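Local structure of Exo-1,3/1,4-beta-glucanase (Pseudoalteromonas sp., 3RRX) at residues Met42-Ile47 with Phe60-Asn65; Thr213-Val218 with Ser257-Phe262; Val291-Asn296 with Asp318-Pro323; Asp305-Ala310 with Phe326-His331. The protein probably hydrolyses beta-1,3- and beta-1,4-linked glucans as an exo-acting, barrel-containing glycoside hydrolase of family 3. The protein carries 1 engineered substitution. All blocks are in the same frame, centred on the assembly; numbering follows the deposited sequence. Where two conformers were deposited one is given.

Contact 1 of 4, residues Met42-Ile47 with Phe60-Asn65; sequences MIQPEI and FGSYLN
Pro45 lays its ring on Phe60: CG stands over one face of the aromatic ring, 3.7 Å from the ring centroid and displaced toward the rim, a CH-pi contact that suits proline with its rigid, hydrogen-rich ring. Ile43 packs against the same ring with CB and CG2, so the broad phenylalanine meets two bumps of the facing segment. Farther along, Leu64 is the bump. Its isobutyl group fits the notch between Gln44 and Glu46, with CB 3.5 Å from Gln44 OE1 and CD2 4.0 Å from Glu46 CG. Ile47 then pushes CG2 against the edge of Tyr63, 3.6 Å from CD2 and near the ring plane, while Trp107 stacks on that ring.

Gln44, extended from its first torsion outward (chi1 -177°), reaches across to the neighbouring strand, where NE2 donates to Ser62 OG at 3.1 Å, the hydroxyl lying in the amide plane. With an alanine here, Ser62 OG would probably lose its amide donor and Leu64 one wall of its notch. The backbones join where Leu64 N donates to Pro45 O (2.9 Å) and Ile47 N to Leu64 O (3.1 Å). Proline has no N-H to give, and its CD instead lies 3.2 Å from Ser62 O, a buried carbonyl without a hydrogen-bond partner. The chemistry implies that these first two barrel strands are held by sparse backbone bonding, supplemented by one amide-hydroxyl bond and apolar packing.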
loop_
_atom_site.group_PDB
_atom_site.type_symbol
_atom_site.label_atom_id
_atom_site.label_comp_id
_atom_site.label_asym_id
_atom_site.label_seq_id
_atom_site.Cartn_x
_atom_site.Cartn_y
_atom_site.Cartn_z
ATOM N N MET A 42 0.301 7.347 -24.379
ATOM C CA MET A 42 1.393 7.269 -23.399
ATOM C C MET A 42 1.329 8.319 -22.289
ATOM O O MET A 42 2.144 8.305 -21.361
ATOM C CB MET A 42 2.746 7.409 -24.124
ATOM C CG MET A 42 2.985 6.390 -25.225
ATOM S SD MET A 42 4.509 6.718 -26.158
ATOM C CE MET A 42 5.756 6.530 -24.870
ATOM N N ILE A 43 0.387 9.250 -22.392
ATOM C CA ILE A 43 0.289 10.364 -21.454
ATOM C C ILE A 43 -0.885 10.180 -20.493
ATOM O O ILE A 43 -1.989 9.857 -20.931
ATOM C CB ILE A 43 0.099 11.710 -22.200
ATOM C CG1 ILE A 43 1.158 11.878 -23.293
ATOM C CG2 ILE A 43 0.138 12.879 -21.220
ATOM C CD1 ILE A 43 2.586 11.720 -22.800
ATOM N N GLN A 44 -0.643 10.395 -19.200
ATOM C CA GLN A 44 -1.676 10.241 -18.171
ATOM C C GLN A 44 -1.888 11.495 -17.325
ATOM O O GLN A 44 -1.102 11.764 -16.410
ATOM C CB GLN A 44 -1.317 9.095 -17.221
ATOM C CG GLN A 44 -2.381 8.834 -16.155
ATOM C CD GLN A 44 -1.930 7.797 -15.144
ATOM O OE1 GLN A 44 -1.384 8.136 -14.094
ATOM N NE2 GLN A 44 -2.146 6.530 -15.460
ATOM N N PRO A 45 -2.968 12.242 -17.611
ATOM C CA PRO A 45 -3.431 13.392 -16.822
ATOM C C PRO A 45 -4.108 12.918 -15.537
ATOM O O PRO A 45 -4.464 11.743 -15.436
ATOM C CB PRO A 45 -4.496 14.039 -17.727
ATOM C CG PRO A 45 -4.342 13.381 -19.078
ATOM C CD PRO A 45 -3.804 12.028 -18.806
ATOM N N GLU A 46 -4.301 13.831 -14.590
ATOM C CA GLU A 46 -4.974 13.530 -13.335
ATOM C C GLU A 46 -6.265 14.367 -13.244
ATOM O O GLU A 46 -6.321 15.497 -13.748
ATOM C CB GLU A 46 -4.032 13.827 -12.168
ATOM C CG GLU A 46 -4.428 13.193 -10.840
ATOM C CD GLU A 46 -5.401 14.041 -10.057
ATOM O OE1 GLU A 46 -5.390 15.278 -10.238
ATOM O OE2 GLU A 46 -6.173 13.468 -9.257
ATOM N N ILE A 47 -7.300 13.815 -12.614
ATOM C CA ILE A 47 -8.630 14.427 -12.663
ATOM C C ILE A 47 -8.731 15.818 -12.033
ATOM O O ILE A 47 -9.654 16.568 -12.333
ATOM C CB ILE A 47 -9.725 13.515 -12.065
ATOM C CG1 ILE A 47 -9.534 13.351 -10.556
ATOM C CG2 ILE A 47 -9.770 12.164 -12.792
ATOM C CD1 ILE A 47 -10.641 12.547 -9.906
ATOM N N PHE A 60 -6.388 10.765 -24.496
ATOM C CA PHE A 60 -5.335 10.181 -23.660
ATOM C C PHE A 60 -5.599 8.707 -23.350
ATOM O O PHE A 60 -6.747 8.309 -23.150
ATOM C CB PHE A 60 -5.198 10.974 -22.357
ATOM C CG PHE A 60 -4.792 12.405 -22.560
ATOM C CD1 PHE A 60 -3.533 12.719 -23.055
ATOM C CD2 PHE A 60 -5.665 13.438 -22.262
ATOM C CE1 PHE A 60 -3.154 14.040 -23.239
ATOM C CE2 PHE A 60 -5.287 14.759 -22.442
ATOM C CZ PHE A 60 -4.036 15.057 -22.932
ATOM N N GLY A 61 -4.537 7.905 -23.292
ATOM C CA GLY A 61 -4.669 6.475 -23.066
ATOM C C GLY A 61 -5.197 6.084 -21.689
ATOM O O GLY A 61 -5.759 5.006 -21.513
ATOM N N SER A 62 -5.011 6.959 -20.712
ATOM C CA SER A 62 -5.486 6.710 -19.349
ATOM C C SER A 62 -5.546 8.019 -18.609
ATOM O O SER A 62 -5.023 9.030 -19.079
ATOM C CB SER A 62 -4.547 5.754 -18.595
ATOM O OG SER A 62 -3.254 6.326 -18.395
ATOM N N TYR A 63 -6.188 8.000 -17.445
ATOM C CA TYR A 63 -6.187 9.146 -16.567
ATOM C C TYR A 63 -6.210 8.668 -15.103
ATOM O O TYR A 63 -6.579 7.527 -14.805
ATOM C CB TYR A 63 -7.341 10.107 -16.919
ATOM C CG TYR A 63 -8.734 9.545 -16.715
ATOM C CD1 TYR A 63 -9.291 8.655 -17.625
ATOM C CD2 TYR A 63 -9.499 9.919 -15.616
ATOM C CE1 TYR A 63 -10.573 8.142 -17.436
ATOM C CE2 TYR A 63 -10.773 9.416 -15.421
ATOM C CZ TYR A 63 -11.307 8.529 -16.329
ATOM O OH TYR A 63 -12.586 8.040 -16.125
ATOM N N LEU A 64 -5.777 9.531 -14.202
ATOM C CA LEU A 64 -5.520 9.118 -12.830
ATOM C C LEU A 64 -6.508 9.697 -11.828
ATOM O O LEU A 64 -6.792 10.895 -11.842
ATOM C CB LEU A 64 -4.109 9.532 -12.422
ATOM C CG LEU A 64 -3.660 9.184 -11.005
ATOM C CD1 LEU A 64 -3.589 7.662 -10.831
ATOM C CD2 LEU A 64 -2.305 9.827 -10.706
ATOM N N ASN A 65 -7.015 8.824 -10.961
ATOM C CA ASN A 65 -7.695 9.229 -9.732
ATOM C C ASN A 65 -6.640 9.521 -8.666
ATOM O O ASN A 65 -6.215 8.619 -7.946
ATOM C CB ASN A 65 -8.604 8.103 -9.226
ATOM C CG ASN A 65 -9.303 8.468 -7.928
ATOM O OD1 ASN A 65 -9.790 9.586 -7.779
ATOM N ND2 ASN A 65 -9.346 7.531 -6.979
HETATM O O HOH W 1 -1.958 7.095 -20.725
#

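Contact 2 of 4, residues Thr213-Val218 with Ser257-Phe262; sequences TAKHFV and SVMASF
The His216 imidazole lies beside Met259, whose SD is 3.6 Å from His216 CD2 and oblique to the ring, while Ala260 O sits at the ring edge; one face of the imidazole carries Lys215 CB over its centre. The Phe217 ring has Val218 CB over the centre of one face and meets Tyr247 edge-to-face, and Phe217 CB touches Val258 CG1 at 3.6 Å. A long, unbranched methionine can run beside the imidazole, the two side chains pointing the same way.

Thr213 brings CG2 within 3.7 Å of Met259 CB; its OG1 takes the indole N-H of Trp157 and has at most a weak bond with Ser257 OG. The strands themselves run parallel, with Ala214 N donating to Ser257 O (2.9 Å), Met259 N to Ala214 O (3.0 Å) and Phe217 N to Met259 O (2.7 Å). Between the last two bonds the strand 213-217 spends one residue more than its neighbour. The peptides before His216 and Val218 are both cis, one inside the last part of the strand and one at its end. Lys215 turns away to a salt bridge with Asp110. These are the fifth and sixth strands of the (alpha/beta)8 barrel, meeting near their C-terminal ends, where such barrel enzymes place their active sites.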
loop_
_atom_site.group_PDB
_atom_site.type_symbol
_atom_site.label_atom_id
_atom_site.label_comp_id
_atom_site.label_asym_id
_atom_site.label_seq_id
_atom_site.Cartn_x
_atom_site.Cartn_y
_atom_site.Cartn_z
ATOM N N THR A 213 -0.795 -2.914 -11.102
ATOM C CA THR A 213 0.572 -2.388 -11.208
ATOM C C THR A 213 1.371 -2.747 -9.970
ATOM O O THR A 213 0.973 -2.408 -8.852
ATOM C CB THR A 213 0.611 -0.849 -11.314
ATOM O OG1 THR A 213 0.041 -0.430 -12.553
ATOM C CG2 THR A 213 2.068 -0.343 -11.245
ATOM N N ALA A 214 2.511 -3.410 -10.157
ATOM C CA ALA A 214 3.404 -3.680 -9.034
ATOM C C ALA A 214 4.415 -2.535 -8.880
ATOM O O ALA A 214 5.091 -2.167 -9.845
ATOM C CB ALA A 214 4.117 -5.025 -9.216
ATOM N N LYS A 215 4.493 -1.979 -7.668
ATOM C CA LYS A 215 5.326 -0.813 -7.341
ATOM C C LYS A 215 6.370 -1.227 -6.310
ATOM O O LYS A 215 6.089 -2.113 -5.504
ATOM C CB LYS A 215 4.464 0.267 -6.653
ATOM C CG LYS A 215 3.123 0.614 -7.308
ATOM C CD LYS A 215 2.316 1.528 -6.370
ATOM C CE LYS A 215 1.738 0.747 -5.198
ATOM N NZ LYS A 215 1.029 1.602 -4.185
ATOM N N HIS A 216 7.563 -0.622 -6.293
ATOM C CA HIS A 216 8.104 0.245 -7.335
ATOM C C HIS A 216 9.420 -0.385 -7.783
ATOM O O HIS A 216 10.170 -0.914 -6.961
ATOM C CB HIS A 216 8.447 1.628 -6.777
ATOM C CG HIS A 216 7.272 2.397 -6.259
ATOM N ND1 HIS A 216 6.769 2.225 -4.989
ATOM C CD2 HIS A 216 6.521 3.370 -6.834
ATOM C CE1 HIS A 216 5.745 3.042 -4.808
ATOM N NE2 HIS A 216 5.580 3.752 -5.911
ATOM N N PHE A 217 9.726 -0.314 -9.072
ATOM C CA PHE A 217 10.968 -0.885 -9.582
ATOM C C PHE A 217 12.012 0.220 -9.664
ATOM O O PHE A 217 11.875 1.104 -10.509
ATOM C CB PHE A 217 10.714 -1.479 -10.982
ATOM C CG PHE A 217 11.802 -2.395 -11.452
ATOM C CD1 PHE A 217 11.786 -3.735 -11.116
ATOM C CD2 PHE A 217 12.855 -1.911 -12.217
ATOM C CE1 PHE A 217 12.807 -4.582 -11.528
ATOM C CE2 PHE A 217 13.873 -2.752 -12.638
ATOM C CZ PHE A 217 13.853 -4.088 -12.297
ATOM N N VAL A 218 13.060 0.200 -8.829
ATOM C CA VAL A 218 13.388 -0.876 -7.891
ATOM C C VAL A 218 14.370 -0.312 -6.851
ATOM O O VAL A 218 15.067 0.671 -7.125
ATOM C CB VAL A 218 14.095 -2.060 -8.615
ATOM C CG1 VAL A 218 15.400 -1.596 -9.268
ATOM C CG2 VAL A 218 14.391 -3.206 -7.645
ATOM N N SER A 257 1.364 -4.197 -15.244
ATOM C CA SER A 257 2.088 -2.935 -15.185
ATOM C C SER A 257 3.126 -2.954 -14.060
ATOM O O SER A 257 2.922 -3.596 -13.034
ATOM C CB SER A 257 1.103 -1.784 -14.958
ATOM O OG SER A 257 1.786 -0.540 -14.900
ATOM N N VAL A 258 4.245 -2.263 -14.277
ATOM C CA VAL A 258 5.258 -2.050 -13.248
ATOM C C VAL A 258 5.476 -0.543 -13.109
ATOM O O VAL A 258 5.630 0.149 -14.108
ATOM C CB VAL A 258 6.583 -2.747 -13.654
ATOM C CG1 VAL A 258 7.767 -2.277 -12.796
ATOM C CG2 VAL A 258 6.418 -4.258 -13.576
ATOM N N MET A 259 5.478 -0.027 -11.885
ATOM C CA MET A 259 5.775 1.395 -11.686
ATOM C C MET A 259 7.251 1.622 -11.334
ATOM O O MET A 259 7.787 0.984 -10.421
ATOM C CB MET A 259 4.853 2.012 -10.613
ATOM C CG MET A 259 5.024 3.531 -10.445
ATOM S SD MET A 259 3.951 4.299 -9.189
ATOM C CE MET A 259 2.334 4.175 -9.971
ATOM N N ALA A 260 7.906 2.536 -12.050
ATOM C CA ALA A 260 9.304 2.860 -11.746
ATOM C C ALA A 260 9.403 3.654 -10.443
ATOM O O ALA A 260 8.434 4.286 -10.016
ATOM C CB ALA A 260 9.945 3.634 -12.892
ATOM N N SER A 261 10.583 3.644 -9.831
ATOM C CA SER A 261 10.756 4.199 -8.484
ATOM C C SER A 261 11.408 5.590 -8.463
ATOM O O SER A 261 12.188 5.940 -9.354
ATOM C CB SER A 261 11.592 3.238 -7.631
ATOM O OG SER A 261 12.875 3.021 -8.227
ATOM N N PHE A 262 11.093 6.366 -7.426
ATOM C CA PHE A 262 11.643 7.710 -7.240
ATOM C C PHE A 262 13.134 7.723 -6.887
ATOM O O PHE A 262 13.825 8.709 -7.158
ATOM C CB PHE A 262 10.931 8.426 -6.082
ATOM C CG PHE A 262 9.579 8.999 -6.423
ATOM C CD1 PHE A 262 9.444 9.984 -7.393
ATOM C CD2 PHE A 262 8.454 8.605 -5.711
ATOM C CE1 PHE A 262 8.198 10.535 -7.676
ATOM C CE2 PHE A 262 7.201 9.151 -5.986
ATOM C CZ PHE A 262 7.076 10.116 -6.971
#

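Contact 3 of 4, residues Val291-Asn296 with Asp318-Pro323; sequences VVSDWN and DVIMVP
Met321 starts out trans (chi1 -172°) and runs straight until it bends at the thioether, which takes SD to 3.4 Å from Trp295 N and brings CE close to Ser293 O. Ser293 is turned differently: OG stands between its own backbone N and carbonyl carbon (chi1 61°), and there it accepts from Met321 N at 2.9 Å. A serine hydroxyl thus does the work of a backbone carbonyl where the strand pairing breaks up.

Before that point the backbones pair through a single bridge, Val292 with Val319. Ser293 N donates to Val319 O (3.0 Å), and Val291 O accepts from both Asp318 N and Val319 N. Asp318 OD2 takes Val291 N at 2.8 Å in an almost straight bond, while salt bridges to Lys282 and Arg346 probably offset the charge of the carboxylate. Strands 290-292 and 320-321 are the last two of the (alpha/beta)8 barrel, and Val292 CG2 packs on Val319 CG1 between them.

Beyond the strands, Pro323 sets CG over the centre of the six-membered ring of Trp295, 3.7 Å from its centroid; flat indole and compact pyrrolidine match well. An alanine in place of Trp295 is likely to leave Pro323 without the aromatic face it rests on and open a gap beside it. Asn296, in a left-handed backbone conformation (phi 53°) that asparagine tolerates well, donates from N to Met321 O at 3.2 Å and lays OD1 against Pro323 CD.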
loop_
_atom_site.group_PDB
_atom_site.type_symbol
_atom_site.label_atom_id
_atom_site.label_comp_id
_atom_site.label_asym_id
_atom_site.label_seq_id
_atom_site.Cartn_x
_atom_site.Cartn_y
_atom_site.Cartn_z
ATOM N N VAL A 291 5.432 -0.200 -18.448
ATOM C CA VAL A 291 5.991 0.548 -17.329
ATOM C C VAL A 291 5.291 1.909 -17.212
ATOM O O VAL A 291 5.180 2.631 -18.201
ATOM C CB VAL A 291 7.516 0.766 -17.514
ATOM C CG1 VAL A 291 8.067 1.651 -16.393
ATOM C CG2 VAL A 291 8.241 -0.571 -17.549
ATOM N N VAL A 292 4.811 2.244 -16.015
ATOM C CA VAL A 292 4.254 3.571 -15.752
ATOM C C VAL A 292 5.205 4.314 -14.811
ATOM O O VAL A 292 5.801 3.705 -13.920
ATOM C CB VAL A 292 2.818 3.489 -15.145
ATOM C CG1 VAL A 292 2.823 2.689 -13.831
ATOM C CG2 VAL A 292 2.227 4.892 -14.935
ATOM N N SER A 293 5.384 5.617 -15.014
ATOM C CA SER A 293 6.221 6.382 -14.092
ATOM C C SER A 293 5.424 6.775 -12.854
ATOM O O SER A 293 4.201 6.651 -12.836
ATOM C CB SER A 293 6.796 7.631 -14.769
ATOM O OG SER A 293 5.765 8.496 -15.213
ATOM N N ASP A 294 6.123 7.234 -11.814
ATOM C CA ASP A 294 5.458 7.745 -10.615
ATOM C C ASP A 294 5.185 9.250 -10.773
ATOM O O ASP A 294 5.604 9.872 -11.756
ATOM C CB ASP A 294 6.305 7.439 -9.358
ATOM C CG ASP A 294 5.450 7.248 -8.089
ATOM O OD1 ASP A 294 4.334 7.796 -8.017
ATOM O OD2 ASP A 294 5.899 6.547 -7.155
ATOM N N TRP A 295 4.487 9.823 -9.799
ATOM C CA TRP A 295 3.917 11.179 -9.879
ATOM C C TRP A 295 4.952 12.273 -10.199
ATOM O O TRP A 295 5.722 12.667 -9.328
ATOM C CB TRP A 295 3.224 11.481 -8.543
ATOM C CG TRP A 295 2.467 12.779 -8.451
ATOM C CD1 TRP A 295 2.997 14.031 -8.330
ATOM C CD2 TRP A 295 1.049 12.938 -8.403
ATOM N NE1 TRP A 295 1.993 14.962 -8.240
ATOM C CE2 TRP A 295 0.786 14.318 -8.271
ATOM C CE3 TRP A 295 -0.030 12.047 -8.455
ATOM C CZ2 TRP A 295 -0.510 14.833 -8.196
ATOM C CZ3 TRP A 295 -1.323 12.562 -8.386
ATOM C CH2 TRP A 295 -1.548 13.942 -8.259
ATOM N N ASN A 296 4.956 12.767 -11.436
ATOM C CA ASN A 296 5.968 13.743 -11.877
ATOM C C ASN A 296 7.415 13.301 -11.626
ATOM O O ASN A 296 8.323 14.137 -11.521
ATOM C CB ASN A 296 5.749 15.106 -11.213
ATOM C CG ASN A 296 4.603 15.881 -11.830
ATOM O OD1 ASN A 296 4.320 15.744 -13.018
ATOM N ND2 ASN A 296 3.935 16.711 -11.020
ATOM N N ASP A 318 6.743 3.546 -20.394
ATOM C CA ASP A 318 5.730 3.444 -21.447
ATOM C C ASP A 318 4.548 4.389 -21.262
ATOM O O ASP A 318 3.919 4.803 -22.245
ATOM C CB ASP A 318 5.229 2.006 -21.529
ATOM C CG ASP A 318 6.357 1.028 -21.796
ATOM O OD1 ASP A 318 7.164 1.325 -22.699
ATOM O OD2 ASP A 318 6.467 0.000 -21.083
ATOM N N VAL A 319 4.222 4.694 -20.004
ATOM C CA VAL A 319 3.142 5.630 -19.685
ATOM C C VAL A 319 3.640 6.656 -18.674
ATOM O O VAL A 319 4.185 6.297 -17.626
ATOM C CB VAL A 319 1.869 4.916 -19.135
ATOM C CG1 VAL A 319 0.824 5.958 -18.656
ATOM C CG2 VAL A 319 1.268 3.986 -20.201
ATOM N N ILE A 320 3.471 7.931 -19.000
ATOM C CA ILE A 320 4.016 8.995 -18.165
ATOM C C ILE A 320 2.948 9.585 -17.248
ATOM O O ILE A 320 1.936 10.107 -17.720
ATOM C CB ILE A 320 4.637 10.118 -19.018
ATOM C CG1 ILE A 320 5.807 9.566 -19.840
ATOM C CG2 ILE A 320 5.136 11.245 -18.120
ATOM C CD1 ILE A 320 7.042 9.306 -19.005
ATOM N N MET A 321 3.171 9.484 -15.940
ATOM C CA MET A 321 2.241 10.054 -14.966
ATOM C C MET A 321 2.586 11.530 -14.842
ATOM O O MET A 321 3.491 11.900 -14.110
ATOM C CB MET A 321 2.370 9.350 -13.608
ATOM C CG MET A 321 1.295 9.751 -12.555
ATOM S SD MET A 321 1.487 8.856 -10.993
ATOM C CE MET A 321 1.079 7.190 -11.511
ATOM N N VAL A 322 1.874 12.367 -15.584
ATOM C CA VAL A 322 2.127 13.799 -15.572
ATOM C C VAL A 322 0.789 14.493 -15.290
ATOM O O VAL A 322 0.078 14.946 -16.192
ATOM C CB VAL A 322 2.843 14.271 -16.875
ATOM C CG1 VAL A 322 2.119 13.756 -18.136
ATOM C CG2 VAL A 322 3.027 15.795 -16.898
ATOM N N PRO A 323 0.421 14.532 -14.006
ATOM C CA PRO A 323 -0.952 14.874 -13.609
ATOM C C PRO A 323 -1.415 16.264 -14.055
ATOM O O PRO A 323 -2.583 16.426 -14.429
ATOM C CB PRO A 323 -0.912 14.778 -12.074
ATOM C CG PRO A 323 0.532 14.775 -11.695
ATOM C CD PRO A 323 1.268 14.164 -12.857
HETATM O O HOH W 2 6.474 10.786 -14.346
#

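Contact 4 of 4, residues Asp305-Ala310 with Phe326-His331; sequences DLEQCA and FEAFYH
Glu307 O is gripped from the helix side by two groups: Phe329 CA points its hydrogen at it (3.2 Å, 162° at the hydrogen), and Asn332 ND2, one turn farther along the helix, gives it a full hydrogen bond. The carbonyl ties the loop 305-310 to the flank of helix 326-338.

Around this anchor the Phe329 ring packs against the loop backbone, with peptide atoms of Glu307 to Cys309 oblique to it. Its chi1 of -166° turns the ring toward the loop, where CE1 comes within 3.4 Å of Cys309 N and Leu306 O lies at the ring edge, near its plane. A long aromatic side chain spans the distance from helix to loop. Ring CE1 also touches Cys309 CB, and His298 meets the ring edge-to-face while giving Leu306 O a hydrogen bond. On the outer side the extended Glu307 side chain lies along Ala328, Glu307 CD resting 3.6 Å from Ala328 CB; alanine is small enough to let it pass so close.

The loop is also bonded to itself, which probably limits its freedom. Asp305 to Gln308 form a type I turn, and Asp305 OD1 takes Glu307 N on its anti lone pair at 2.8 Å, an Asx turn. Gln308 OE1 accepts both Ala310 N and Gln336 NE2, and Cys309, the N-cap of helix 310-315, is pinned by its disulfide to Cys304. The arrangement is that of a disulfide-braced loop leading from one barrel strand into its helix and packing on the next helix of the barrel's outer layer.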
loop_
_atom_site.group_PDB
_atom_site.type_symbol
_atom_site.label_atom_id
_atom_site.label_comp_id
_atom_site.label_asym_id
_atom_site.label_seq_id
_atom_site.Cartn_x
_atom_site.Cartn_y
_atom_site.Cartn_z
ATOM N N ASP A 305 12.261 18.089 -17.457
ATOM C CA ASP A 305 11.517 18.989 -16.583
ATOM C C ASP A 305 10.052 18.576 -16.577
ATOM O O ASP A 305 9.702 17.551 -17.155
ATOM C CB ASP A 305 11.713 20.459 -16.976
ATOM C CG ASP A 305 11.276 20.753 -18.399
ATOM O OD1 ASP A 305 10.181 20.316 -18.797
ATOM O OD2 ASP A 305 12.036 21.426 -19.125
ATOM N N LEU A 306 9.196 19.351 -15.918
ATOM C CA LEU A 306 7.790 18.969 -15.786
ATOM C C LEU A 306 7.115 18.738 -17.137
ATOM O O LEU A 306 6.178 17.935 -17.249
ATOM C CB LEU A 306 7.011 20.018 -14.980
ATOM C CG LEU A 306 7.140 19.902 -13.454
ATOM C CD1 LEU A 306 6.649 21.171 -12.763
ATOM C CD2 LEU A 306 6.386 18.678 -12.941
ATOM N N GLU A 307 7.606 19.422 -18.167
ATOM C CA GLU A 307 6.931 19.419 -19.463
ATOM C C GLU A 307 7.632 18.592 -20.561
ATOM O O GLU A 307 7.151 18.528 -21.690
ATOM C CB GLU A 307 6.688 20.864 -19.926
ATOM C CG GLU A 307 5.829 21.682 -18.936
ATOM C CD GLU A 307 5.511 23.103 -19.412
ATOM O OE1 GLU A 307 6.299 23.688 -20.189
ATOM O OE2 GLU A 307 4.462 23.642 -19.000
ATOM N N GLN A 308 8.743 17.942 -20.228
ATOM C CA GLN A 308 9.505 17.170 -21.225
ATOM C C GLN A 308 10.383 16.117 -20.579
ATOM O O GLN A 308 11.125 16.418 -19.647
ATOM C CB GLN A 308 10.391 18.092 -22.066
ATOM C CG GLN A 308 11.324 17.347 -23.048
ATOM C CD GLN A 308 12.666 16.909 -22.430
ATOM O OE1 GLN A 308 13.167 15.811 -22.717
ATOM N NE2 GLN A 308 13.265 17.780 -21.610
ATOM N N CYS A 309 10.310 14.880 -21.064
ATOM C CA CYS A 309 11.293 13.892 -20.639
ATOM C C CYS A 309 11.490 12.724 -21.605
ATOM O O CYS A 309 11.071 11.596 -21.338
ATOM C CB CYS A 309 11.015 13.386 -19.219
ATOM S SG CYS A 309 12.470 12.624 -18.472
ATOM N N ALA A 310 12.149 13.001 -22.726
ATOM C CA ALA A 310 12.495 11.952 -23.669
ATOM C C ALA A 310 13.321 10.854 -23.002
ATOM O O ALA A 310 13.164 9.673 -23.322
ATOM C CB ALA A 310 13.273 12.546 -24.866
ATOM N N PHE A 326 0.328 17.715 -18.474
ATOM C CA PHE A 326 0.154 16.744 -19.550
ATOM C C PHE A 326 0.034 17.339 -20.954
ATOM O O PHE A 326 0.499 16.737 -21.928
ATOM C CB PHE A 326 -1.063 15.858 -19.266
ATOM C CG PHE A 326 -2.318 16.629 -18.971
ATOM C CD1 PHE A 326 -2.614 17.023 -17.672
ATOM C CD2 PHE A 326 -3.207 16.954 -19.988
ATOM C CE1 PHE A 326 -3.775 17.734 -17.395
ATOM C CE2 PHE A 326 -4.364 17.662 -19.721
ATOM C CZ PHE A 326 -4.650 18.055 -18.425
ATOM N N GLU A 327 -0.604 18.502 -21.070
ATOM C CA GLU A 327 -0.836 19.078 -22.394
ATOM C C GLU A 327 0.482 19.524 -23.037
ATOM O O GLU A 327 0.784 19.157 -24.172
ATOM C CB GLU A 327 -1.853 20.228 -22.326
ATOM C CG GLU A 327 -2.346 20.675 -23.688
ATOM C CD GLU A 327 -3.634 21.485 -23.626
ATOM O OE1 GLU A 327 -4.117 21.775 -22.513
ATOM O OE2 GLU A 327 -4.165 21.824 -24.701
ATOM N N ALA A 328 1.273 20.296 -22.306
ATOM C CA ALA A 328 2.598 20.678 -22.778
ATOM C C ALA A 328 3.507 19.452 -22.953
ATOM O O ALA A 328 4.301 19.387 -23.898
ATOM C CB ALA A 328 3.233 21.688 -21.830
ATOM N N PHE A 329 3.401 18.480 -22.050
ATOM C CA PHE A 329 4.231 17.279 -22.170
ATOM C C PHE A 329 3.905 16.554 -23.470
ATOM O O PHE A 329 4.795 16.078 -24.183
ATOM C CB PHE A 329 4.042 16.351 -20.968
ATOM C CG PHE A 329 5.088 15.282 -20.866
ATOM C CD1 PHE A 329 6.155 15.418 -19.983
ATOM C CD2 PHE A 329 5.019 14.152 -21.664
ATOM C CE1 PHE A 329 7.131 14.445 -19.898
ATOM C CE2 PHE A 329 5.988 13.167 -21.581
ATOM C CZ PHE A 329 7.047 13.314 -20.700
ATOM N N TYR A 330 2.617 16.492 -23.781
ATOM C CA TYR A 330 2.140 15.886 -25.014
ATOM C C TYR A 330 2.749 16.532 -26.261
ATOM O O TYR A 330 3.359 15.857 -27.090
ATOM C CB TYR A 330 0.616 15.968 -25.068
ATOM C CG TYR A 330 0.029 15.582 -26.408
ATOM C CD1 TYR A 330 -0.155 14.248 -26.746
ATOM C CD2 TYR A 330 -0.349 16.551 -27.328
ATOM C CE1 TYR A 330 -0.701 13.888 -27.968
ATOM C CE2 TYR A 330 -0.897 16.197 -28.564
ATOM C CZ TYR A 330 -1.064 14.861 -28.872
ATOM O OH TYR A 330 -1.606 14.492 -30.082
ATOM N N HIS A 331 2.590 17.842 -26.386
ATOM C CA HIS A 331 3.111 18.548 -27.551
ATOM C C HIS A 331 4.629 18.465 -27.659
ATOM O O HIS A 331 5.157 18.305 -28.753
ATOM C CB HIS A 331 2.634 19.999 -27.551
ATOM C CG HIS A 331 1.158 20.135 -27.765
ATOM N ND1 HIS A 331 0.553 19.831 -28.965
ATOM C CD2 HIS A 331 0.164 20.511 -26.926
ATOM C CE1 HIS A 331 -0.750 20.028 -28.861
ATOM N NE2 HIS A 331 -1.012 20.436 -27.632
#

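From the N terminus, contact 1 comes first: its short connection, carrying helix 52-58, joins strand 43-44 to strand 62-65 as a beta-alpha-beta step. Contact 2 follows in series, closing a 38-residue excursion between its two segments. Contact 3 closes a 21-residue loop holding helix 310-315 and contact 4 a 15-residue one; their segments alternate along the chain, so the two cross. Val258 O and Val292 N probably hydrogen-bond, joining contacts 2 and 3, and Met42 O and Ile320 N likewise join contacts 1 and 3, so the first and last strands meet and the barrel closes. Contact 4 lies outside that ring, packing on contacts 1 and 3 through Phe326, Phe329 and Leu306.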